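Local coordinates for mitochondrial RNA-binding protein 2 (Trypanosoma brucei, PDB 2GIA), which probably binds guide RNA and mRNA together with its partner MRP1, acting as a matchmaker in mitochondrial RNA editing in trypanosomes, at residues T102-E110 against L176-L184; Y135-P146 against D159-V170. One frame throughout, in Å; residues are numbered along the deposited sequence.

Contact 1 is a buried meeting of two helices, 101-109 and 170-187; contact 2 pairs the last two strands, 137-145 and 160-168, of the second four-stranded antiparallel sheet. Strand 160-168 leads into helix 170-187, so the second segment of contact 2 runs on into that of contact 1. The contacts also touch, through Phe137 on Val108 and Leu109 and through Phe168 on Leu176. Contact 1 rests on interlocked leucines with a single polar bond at its margin. Contact 2, a ladder of backbone hydrogen bonds, is partly buried: covered on the face of Leu139 and Trp164, exposed toward its Arg145/Glu160 end, with threonines and glutamates on the other face.

Contact 1 of 2, residues T102-E110 against L176-L184; sequences TARFLAVLE and LQRFLTQAL
Leu106 and Leu180 interlock at the centre, their side chains sliding past each other in opposite directions. Leu106 is a knob among Gln177, Leu180, Thr181 and Leu184: its CD2 rests 3.7 Å from Leu180 CB and against the Gln177 carbonyl oxygen, while its other methyl, CD1, meets Leu184 CD2 at 3.9 Å. Leu180 returns the insertion among Thr102, Phe105, Leu106 and Leu109. Its CD1 comes within 3.6 Å of Phe105 CB, and its CD2 turns to the Thr102 methyl CG2. That methyl points into the interface because it stands opposite the Thr102 backbone N, whereas OG1 goes back to the carbonyl of Ala99. One turn along, Leu109 CD1 reaches the backbone of Gln177, 3.8 Å from its CA, and also touches Leu176 CG. At the margin Gln177, bent at chi2 (-75°), swings its amide across to Glu110, whose chain is extended beyond CG. NE2 donates to Glu110 OE2 at 2.9 Å with OE2 in the amide plane, yet NE2 meets OE2 on its anti side, 33° out of the carboxylate plane. The same OE2 is also bonded by His137 of a neighbouring MRP1 subunit, and Arg178 NH1 holds the far side of the Gln177 amide through OE1 at 3.0 Å; the bonds at NE2 and OE1 together help to set the rotation of the amide. Thr181 OG1 and N both bond the Gln177 carbonyl oxygen, from opposite faces of its plane. With segment axes 9.9 Å apart at 147°, this is mutual knobs-into-holes packing of two roughly antiparallel helices, each of which follows a four-stranded antiparallel sheet, as in the Whirly-like fold of MRP proteins.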
# COMPACT_ATOMS: atom_id res chain seq x y z
N THR D 102 7.96 15.26 5.53
CA THR D 102 7.32 13.94 5.56
C THR D 102 8.30 12.80 5.57
O THR D 102 8.24 11.89 6.45
CB THR D 102 6.35 13.80 4.39
OG1 THR D 102 5.46 14.92 4.44
CG2 THR D 102 5.52 12.47 4.51
N ALA D 103 9.22 12.81 4.62
CA ALA D 103 10.21 11.76 4.53
C ALA D 103 11.12 11.73 5.77
O ALA D 103 11.61 10.66 6.12
CB ALA D 103 11.05 11.93 3.23
N ARG D 104 11.35 12.88 6.43
CA ARG D 104 12.22 12.88 7.64
C ARG D 104 11.55 12.22 8.83
O ARG D 104 12.21 11.56 9.62
CB ARG D 104 12.65 14.30 8.04
CG ARG D 104 13.61 14.91 6.98
CD ARG D 104 14.05 16.33 7.38
NE ARG D 104 14.93 16.92 6.38
CZ ARG D 104 16.27 16.86 6.41
NH1 ARG D 104 16.92 16.24 7.41
NH2 ARG D 104 16.96 17.46 5.45
N PHE D 105 10.24 12.44 8.97
CA PHE D 105 9.47 11.77 10.02
C PHE D 105 9.41 10.28 9.68
O PHE D 105 9.57 9.44 10.55
CB PHE D 105 8.06 12.34 10.11
CG PHE D 105 7.95 13.53 11.06
CD1 PHE D 105 7.45 13.35 12.35
CD2 PHE D 105 8.38 14.79 10.67
CE1 PHE D 105 7.38 14.45 13.25
CE2 PHE D 105 8.31 15.90 11.56
CZ PHE D 105 7.82 15.72 12.84
N LEU D 106 9.16 9.96 8.40
CA LEU D 106 9.08 8.55 8.00
C LEU D 106 10.40 7.87 8.32
O LEU D 106 10.43 6.70 8.78
CB LEU D 106 8.74 8.41 6.48
CG LEU D 106 7.23 8.66 6.23
CD1 LEU D 106 6.99 8.82 4.71
CD2 LEU D 106 6.37 7.50 6.79
N ALA D 107 11.51 8.57 8.09
CA ALA D 107 12.80 7.95 8.35
C ALA D 107 12.94 7.54 9.82
O ALA D 107 13.57 6.52 10.12
CB ALA D 107 13.96 8.88 7.92
N VAL D 108 12.35 8.31 10.73
CA VAL D 108 12.42 7.97 12.15
C VAL D 108 11.49 6.78 12.44
O VAL D 108 11.91 5.80 13.06
CB VAL D 108 12.05 9.19 13.05
CG1 VAL D 108 11.92 8.76 14.55
CG2 VAL D 108 13.13 10.31 12.90
N LEU D 109 10.26 6.84 11.94
CA LEU D 109 9.29 5.75 12.14
C LEU D 109 9.80 4.42 11.57
O LEU D 109 9.53 3.37 12.11
CB LEU D 109 7.94 6.12 11.46
CG LEU D 109 7.24 7.33 12.12
CD1 LEU D 109 6.17 7.98 11.23
CD2 LEU D 109 6.60 6.82 13.39
N GLU D 110 10.55 4.49 10.49
CA GLU D 110 11.01 3.27 9.84
C GLU D 110 12.37 2.79 10.34
O GLU D 110 12.91 1.83 9.82
CB GLU D 110 11.00 3.44 8.28
CG GLU D 110 9.58 3.64 7.74
CD GLU D 110 9.57 4.06 6.29
OE1 GLU D 110 10.60 3.84 5.62
OE2 GLU D 110 8.55 4.60 5.80
N LEU D 176 0.55 6.87 12.45
CA LEU D 176 1.27 8.01 11.87
C LEU D 176 2.09 7.55 10.65
O LEU D 176 2.14 8.26 9.66
CB LEU D 176 2.19 8.65 12.94
CG LEU D 176 3.00 9.86 12.46
CD1 LEU D 176 2.06 11.03 12.11
CD2 LEU D 176 4.00 10.26 13.55
N GLN D 177 2.72 6.37 10.72
CA GLN D 177 3.51 5.92 9.57
C GLN D 177 2.60 5.71 8.34
O GLN D 177 2.97 6.08 7.23
CB GLN D 177 4.30 4.63 9.94
CG GLN D 177 5.49 4.22 8.96
CD GLN D 177 5.05 3.60 7.62
OE1 GLN D 177 3.97 3.02 7.53
NE2 GLN D 177 5.90 3.69 6.57
N ARG D 178 1.42 5.10 8.53
CA ARG D 178 0.52 4.89 7.36
C ARG D 178 -0.05 6.22 6.86
O ARG D 178 -0.21 6.43 5.66
CB ARG D 178 -0.63 3.92 7.72
CG ARG D 178 -0.15 2.51 8.16
CD ARG D 178 1.00 1.99 7.25
NE ARG D 178 0.64 1.85 5.82
CZ ARG D 178 1.53 1.72 4.83
NH1 ARG D 178 2.84 1.73 5.09
NH2 ARG D 178 1.11 1.50 3.57
N PHE D 179 -0.38 7.10 7.80
CA PHE D 179 -0.92 8.40 7.43
C PHE D 179 0.09 9.18 6.58
O PHE D 179 -0.26 9.69 5.52
CB PHE D 179 -1.26 9.22 8.69
CG PHE D 179 -1.78 10.61 8.36
CD1 PHE D 179 -0.91 11.70 8.33
CD2 PHE D 179 -3.12 10.82 8.10
CE1 PHE D 179 -1.39 12.98 8.05
CE2 PHE D 179 -3.63 12.10 7.82
CZ PHE D 179 -2.76 13.19 7.80
N LEU D 180 1.34 9.26 7.05
CA LEU D 180 2.39 9.95 6.31
C LEU D 180 2.65 9.25 4.99
O LEU D 180 2.95 9.89 3.98
CB LEU D 180 3.70 10.00 7.12
CG LEU D 180 3.57 10.92 8.35
CD1 LEU D 180 4.86 10.94 9.10
CD2 LEU D 180 3.17 12.35 7.92
N THR D 181 2.59 7.92 4.99
CA THR D 181 2.79 7.18 3.71
C THR D 181 1.71 7.61 2.71
O THR D 181 2.02 7.89 1.52
CB THR D 181 2.74 5.68 3.96
OG1 THR D 181 3.94 5.31 4.69
CG2 THR D 181 2.70 4.88 2.61
N GLN D 182 0.44 7.65 3.15
CA GLN D 182 -0.65 8.11 2.25
C GLN D 182 -0.42 9.58 1.86
O GLN D 182 -0.55 9.93 0.70
CB GLN D 182 -2.01 8.02 2.93
CG GLN D 182 -2.47 6.57 3.12
CD GLN D 182 -2.98 5.99 1.81
OE1 GLN D 182 -4.08 6.32 1.36
NE2 GLN D 182 -2.20 5.16 1.21
N ALA D 183 -0.07 10.46 2.82
CA ALA D 183 0.13 11.87 2.44
C ALA D 183 1.23 12.02 1.37
O ALA D 183 1.07 12.79 0.39
CB ALA D 183 0.46 12.73 3.68
N LEU D 184 2.33 11.28 1.53
CA LEU D 184 3.41 11.39 0.56
C LEU D 184 2.93 10.85 -0.81
O LEU D 184 3.20 11.43 -1.87
CB LEU D 184 4.62 10.60 1.05
CG LEU D 184 5.89 10.58 0.21
CD1 LEU D 184 6.37 12.05 -0.03
CD2 LEU D 184 6.96 9.75 0.91

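Contact 2 of 2, residues Y135-P146 against D159-V170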
# COMPACT_ATOMS: atom_id res chain seq x y z
N TYR D 135 9.18 0.33 18.81
CA TYR D 135 8.13 0.84 17.97
C TYR D 135 7.26 1.94 18.59
O TYR D 135 6.11 2.08 18.21
CB TYR D 135 7.24 -0.33 17.52
CG TYR D 135 8.04 -1.43 16.81
CD1 TYR D 135 8.74 -1.15 15.64
CD2 TYR D 135 8.14 -2.71 17.35
CE1 TYR D 135 9.52 -2.11 15.02
CE2 TYR D 135 8.94 -3.70 16.73
CZ TYR D 135 9.62 -3.38 15.57
OH TYR D 135 10.40 -4.32 14.93
N THR D 136 7.80 2.69 19.56
CA THR D 136 7.05 3.80 20.18
C THR D 136 7.91 5.04 19.98
O THR D 136 9.14 4.96 19.89
CB THR D 136 6.74 3.61 21.70
OG1 THR D 136 7.96 3.60 22.45
CG2 THR D 136 5.96 2.30 21.93
N PHE D 137 7.25 6.19 19.92
CA PHE D 137 7.95 7.42 19.61
C PHE D 137 7.42 8.57 20.45
O PHE D 137 6.35 8.47 21.04
CB PHE D 137 7.76 7.74 18.13
CG PHE D 137 8.34 6.69 17.23
CD1 PHE D 137 9.63 6.82 16.72
CD2 PHE D 137 7.62 5.53 16.95
CE1 PHE D 137 10.20 5.79 15.95
CE2 PHE D 137 8.19 4.50 16.19
CZ PHE D 137 9.48 4.63 15.69
N THR D 138 8.20 9.66 20.46
CA THR D 138 7.83 10.84 21.23
C THR D 138 7.95 12.15 20.46
O THR D 138 8.99 12.42 19.89
CB THR D 138 8.74 10.97 22.49
OG1 THR D 138 8.56 9.82 23.32
CG2 THR D 138 8.34 12.24 23.28
N LEU D 139 6.88 12.95 20.47
CA LEU D 139 6.89 14.27 19.85
C LEU D 139 7.02 15.26 21.06
O LEU D 139 6.19 15.24 21.97
CB LEU D 139 5.56 14.56 19.12
CG LEU D 139 5.40 15.98 18.53
CD1 LEU D 139 6.49 16.24 17.54
CD2 LEU D 139 4.03 16.18 17.85
N LYS D 140 8.10 16.05 21.07
CA LYS D 140 8.38 17.06 22.13
C LYS D 140 8.49 18.39 21.41
O LYS D 140 9.26 18.51 20.45
CB LYS D 140 9.73 16.80 22.82
CG LYS D 140 9.95 15.40 23.33
CD LYS D 140 11.45 15.17 23.56
CE LYS D 140 11.81 13.73 23.93
NZ LYS D 140 13.29 13.62 24.05
N CYS D 141 7.76 19.39 21.88
CA CYS D 141 7.78 20.67 21.21
C CYS D 141 7.69 21.84 22.18
O CYS D 141 7.04 21.75 23.22
CB CYS D 141 6.58 20.73 20.26
SG CYS D 141 6.43 22.25 19.26
N THR D 142 8.35 22.93 21.83
CA THR D 142 8.28 24.15 22.63
C THR D 142 7.77 25.16 21.63
O THR D 142 8.47 25.51 20.70
CB THR D 142 9.66 24.60 23.13
OG1 THR D 142 10.60 24.59 22.05
CG2 THR D 142 10.14 23.71 24.21
N SER D 143 6.53 25.61 21.79
CA SER D 143 5.96 26.61 20.88
C SER D 143 6.15 28.02 21.44
O SER D 143 6.30 28.20 22.66
CB SER D 143 4.46 26.37 20.66
OG SER D 143 4.21 25.13 20.01
N THR D 144 6.14 29.00 20.54
CA THR D 144 6.28 30.41 20.93
C THR D 144 5.42 31.29 20.03
O THR D 144 5.21 30.98 18.85
CB THR D 144 7.74 30.91 20.85
OG1 THR D 144 8.23 30.77 19.51
CG2 THR D 144 8.63 30.12 21.81
N ARG D 145 4.93 32.38 20.60
CA ARG D 145 4.08 33.33 19.88
C ARG D 145 4.28 34.72 20.48
O ARG D 145 4.79 34.85 21.60
CB ARG D 145 2.61 32.93 20.03
CG ARG D 145 2.21 32.75 21.48
CD ARG D 145 0.77 32.29 21.63
NE ARG D 145 -0.19 33.32 21.26
CZ ARG D 145 -1.51 33.19 21.38
NH1 ARG D 145 -2.01 32.06 21.87
NH2 ARG D 145 -2.32 34.19 21.02
N PRO D 146 3.87 35.77 19.75
CA PRO D 146 4.01 37.15 20.25
C PRO D 146 3.09 37.41 21.46
O PRO D 146 2.60 38.52 21.68
CB PRO D 146 3.63 37.99 19.03
CG PRO D 146 2.66 37.10 18.28
CD PRO D 146 3.34 35.76 18.38
N ASP D 159 6.06 38.11 24.63
CA ASP D 159 6.57 36.86 24.06
C ASP D 159 6.05 35.67 24.86
O ASP D 159 6.40 35.48 26.02
CB ASP D 159 8.09 36.87 24.06
CG ASP D 159 8.67 35.63 23.44
OD1 ASP D 159 8.42 35.40 22.23
OD2 ASP D 159 9.37 34.88 24.16
N GLU D 160 5.22 34.86 24.21
CA GLU D 160 4.61 33.71 24.86
C GLU D 160 5.22 32.38 24.45
O GLU D 160 5.70 32.22 23.33
CB GLU D 160 3.12 33.70 24.57
CG GLU D 160 2.43 35.01 24.93
CD GLU D 160 1.06 35.12 24.31
OE1 GLU D 160 0.23 34.22 24.54
OE2 GLU D 160 0.82 36.11 23.58
N THR D 161 5.19 31.43 25.37
CA THR D 161 5.77 30.12 25.12
C THR D 161 4.90 29.01 25.72
O THR D 161 4.30 29.18 26.79
CB THR D 161 7.17 30.04 25.74
OG1 THR D 161 7.78 28.79 25.40
CG2 THR D 161 7.09 30.14 27.25
N PHE D 162 4.81 27.88 25.01
CA PHE D 162 4.03 26.74 25.47
C PHE D 162 4.74 25.42 25.12
O PHE D 162 4.97 25.13 23.94
CB PHE D 162 2.61 26.76 24.86
CG PHE D 162 1.78 25.57 25.24
CD1 PHE D 162 1.57 25.24 26.59
CD2 PHE D 162 1.22 24.74 24.27
CE1 PHE D 162 0.83 24.11 26.95
CE2 PHE D 162 0.47 23.61 24.62
CZ PHE D 162 0.28 23.30 25.96
N GLU D 163 5.09 24.65 26.14
CA GLU D 163 5.77 23.38 25.96
C GLU D 163 4.80 22.21 26.04
O GLU D 163 3.96 22.14 26.94
CB GLU D 163 6.84 23.21 27.03
CG GLU D 163 8.11 24.01 26.77
CD GLU D 163 9.12 23.86 27.90
OE1 GLU D 163 9.18 22.77 28.51
OE2 GLU D 163 9.86 24.83 28.17
N TRP D 164 4.90 21.28 25.09
CA TRP D 164 3.99 20.14 25.09
C TRP D 164 4.67 18.90 24.51
O TRP D 164 5.62 19.02 23.74
CB TRP D 164 2.73 20.48 24.30
CG TRP D 164 2.98 21.00 22.90
CD1 TRP D 164 3.37 22.26 22.52
CD2 TRP D 164 2.76 20.27 21.67
NE1 TRP D 164 3.40 22.37 21.15
CE2 TRP D 164 3.03 21.16 20.61
CE3 TRP D 164 2.37 18.96 21.39
CZ2 TRP D 164 2.91 20.77 19.26
CZ3 TRP D 164 2.25 18.57 20.05
CH2 TRP D 164 2.52 19.48 19.01
N THR D 165 4.17 17.73 24.91
CA THR D 165 4.73 16.44 24.47
C THR D 165 3.58 15.49 24.14
O THR D 165 2.59 15.46 24.87
CB THR D 165 5.54 15.73 25.61
OG1 THR D 165 6.63 16.56 26.01
CG2 THR D 165 6.13 14.41 25.12
N VAL D 166 3.73 14.71 23.07
CA VAL D 166 2.71 13.72 22.72
C VAL D 166 3.43 12.39 22.51
O VAL D 166 4.33 12.30 21.67
CB VAL D 166 1.93 14.09 21.43
CG1 VAL D 166 0.95 12.97 21.05
CG2 VAL D 166 1.14 15.38 21.66
N GLU D 167 3.07 11.39 23.29
CA GLU D 167 3.65 10.06 23.20
C GLU D 167 2.83 9.27 22.16
O GLU D 167 1.60 9.36 22.12
CB GLU D 167 3.54 9.31 24.55
CG GLU D 167 4.35 9.91 25.72
CD GLU D 167 5.83 10.07 25.40
OE1 GLU D 167 6.35 9.39 24.49
OE2 GLU D 167 6.48 10.89 26.07
N PHE D 168 3.52 8.49 21.34
CA PHE D 168 2.85 7.66 20.36
C PHE D 168 3.15 6.22 20.73
O PHE D 168 4.31 5.81 20.65
CB PHE D 168 3.43 7.93 18.96
CG PHE D 168 2.98 9.23 18.34
CD1 PHE D 168 2.05 9.23 17.30
CD2 PHE D 168 3.49 10.44 18.82
CE1 PHE D 168 1.62 10.45 16.74
CE2 PHE D 168 3.07 11.67 18.27
CZ PHE D 168 2.14 11.68 17.23
N ASP D 169 2.14 5.46 21.15
CA ASP D 169 2.39 4.04 21.46
C ASP D 169 2.49 3.24 20.14
O ASP D 169 2.55 3.82 19.05
CB ASP D 169 1.32 3.46 22.41
CG ASP D 169 -0.07 3.32 21.78
OD1 ASP D 169 -0.22 3.42 20.54
OD2 ASP D 169 -1.04 3.08 22.53
N VAL D 170 2.57 1.92 20.23
CA VAL D 170 2.73 1.09 19.04
C VAL D 170 1.66 1.32 17.98
O VAL D 170 1.98 1.39 16.80
CB VAL D 170 2.75 -0.39 19.37
CG1 VAL D 170 2.86 -1.22 18.10
CG2 VAL D 170 3.91 -0.68 20.27
O HOH W 1 4.45 0.75 15.82
O HOH W 2 5.68 6.87 23.32
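The Trp164 indole, on the inner face of a long antiparallel beta hairpin, carries Cys141 CB over one face, 3.8 Å from the centroid of its five-membered ring, a CH-pi contact; Cys141 SG lies obliquely beside the same ring. Ser143 OG sits at the indole edge in the ring plane, where NE1 donates to it at 3.1 Å along a nearly straight line (166°), which helps fix the rotation of the ring. Leu139 CD2 approaches the six-membered end obliquely, 3.7 Å from Trp164 CZ3. The Phe168 ring is met at its edge by Leu139 CB and the Phe137 carbonyl oxygen. The Arg145 guanidinium has Glu160 OE1 over one face, 3.4 Å from NE: a charge-only salt bridge in which no N-H is aimed at the oxygen, and Glu160 is poorly ordered.

The loop connecting the two strands, 147-158, is not modelled. Phe137, Leu139, Cys141, Ser143 and Arg145 form hydrogen-bonded pairs with Phe168, Val166, Trp164, Phe162 and Glu160, and most of their side chains face inward, where Leu62 and Val93 of the other sheet pack on the aliphatic and indole groups and Tyr75 adds a ring beside Trp164. The non-hydrogen-bonded pairs put mainly polar side chains on the opposite face. Thr138 and Glu167 lie side by side, pointing the same way, and OG1 donates to the syn lone pair of Glu167 OE1. Thr142 and Glu163 are likewise alongside, CG2 against CG, Thr142 OG1 turning instead to the carbonyl of Asn124 on the next strand. Toward the unmodelled turn, the Ser143 carbonyl oxygen takes two donors from opposite faces of its plane, Phe162 N at 2.8 Å and Thr161 OG1 at 3.2 Å.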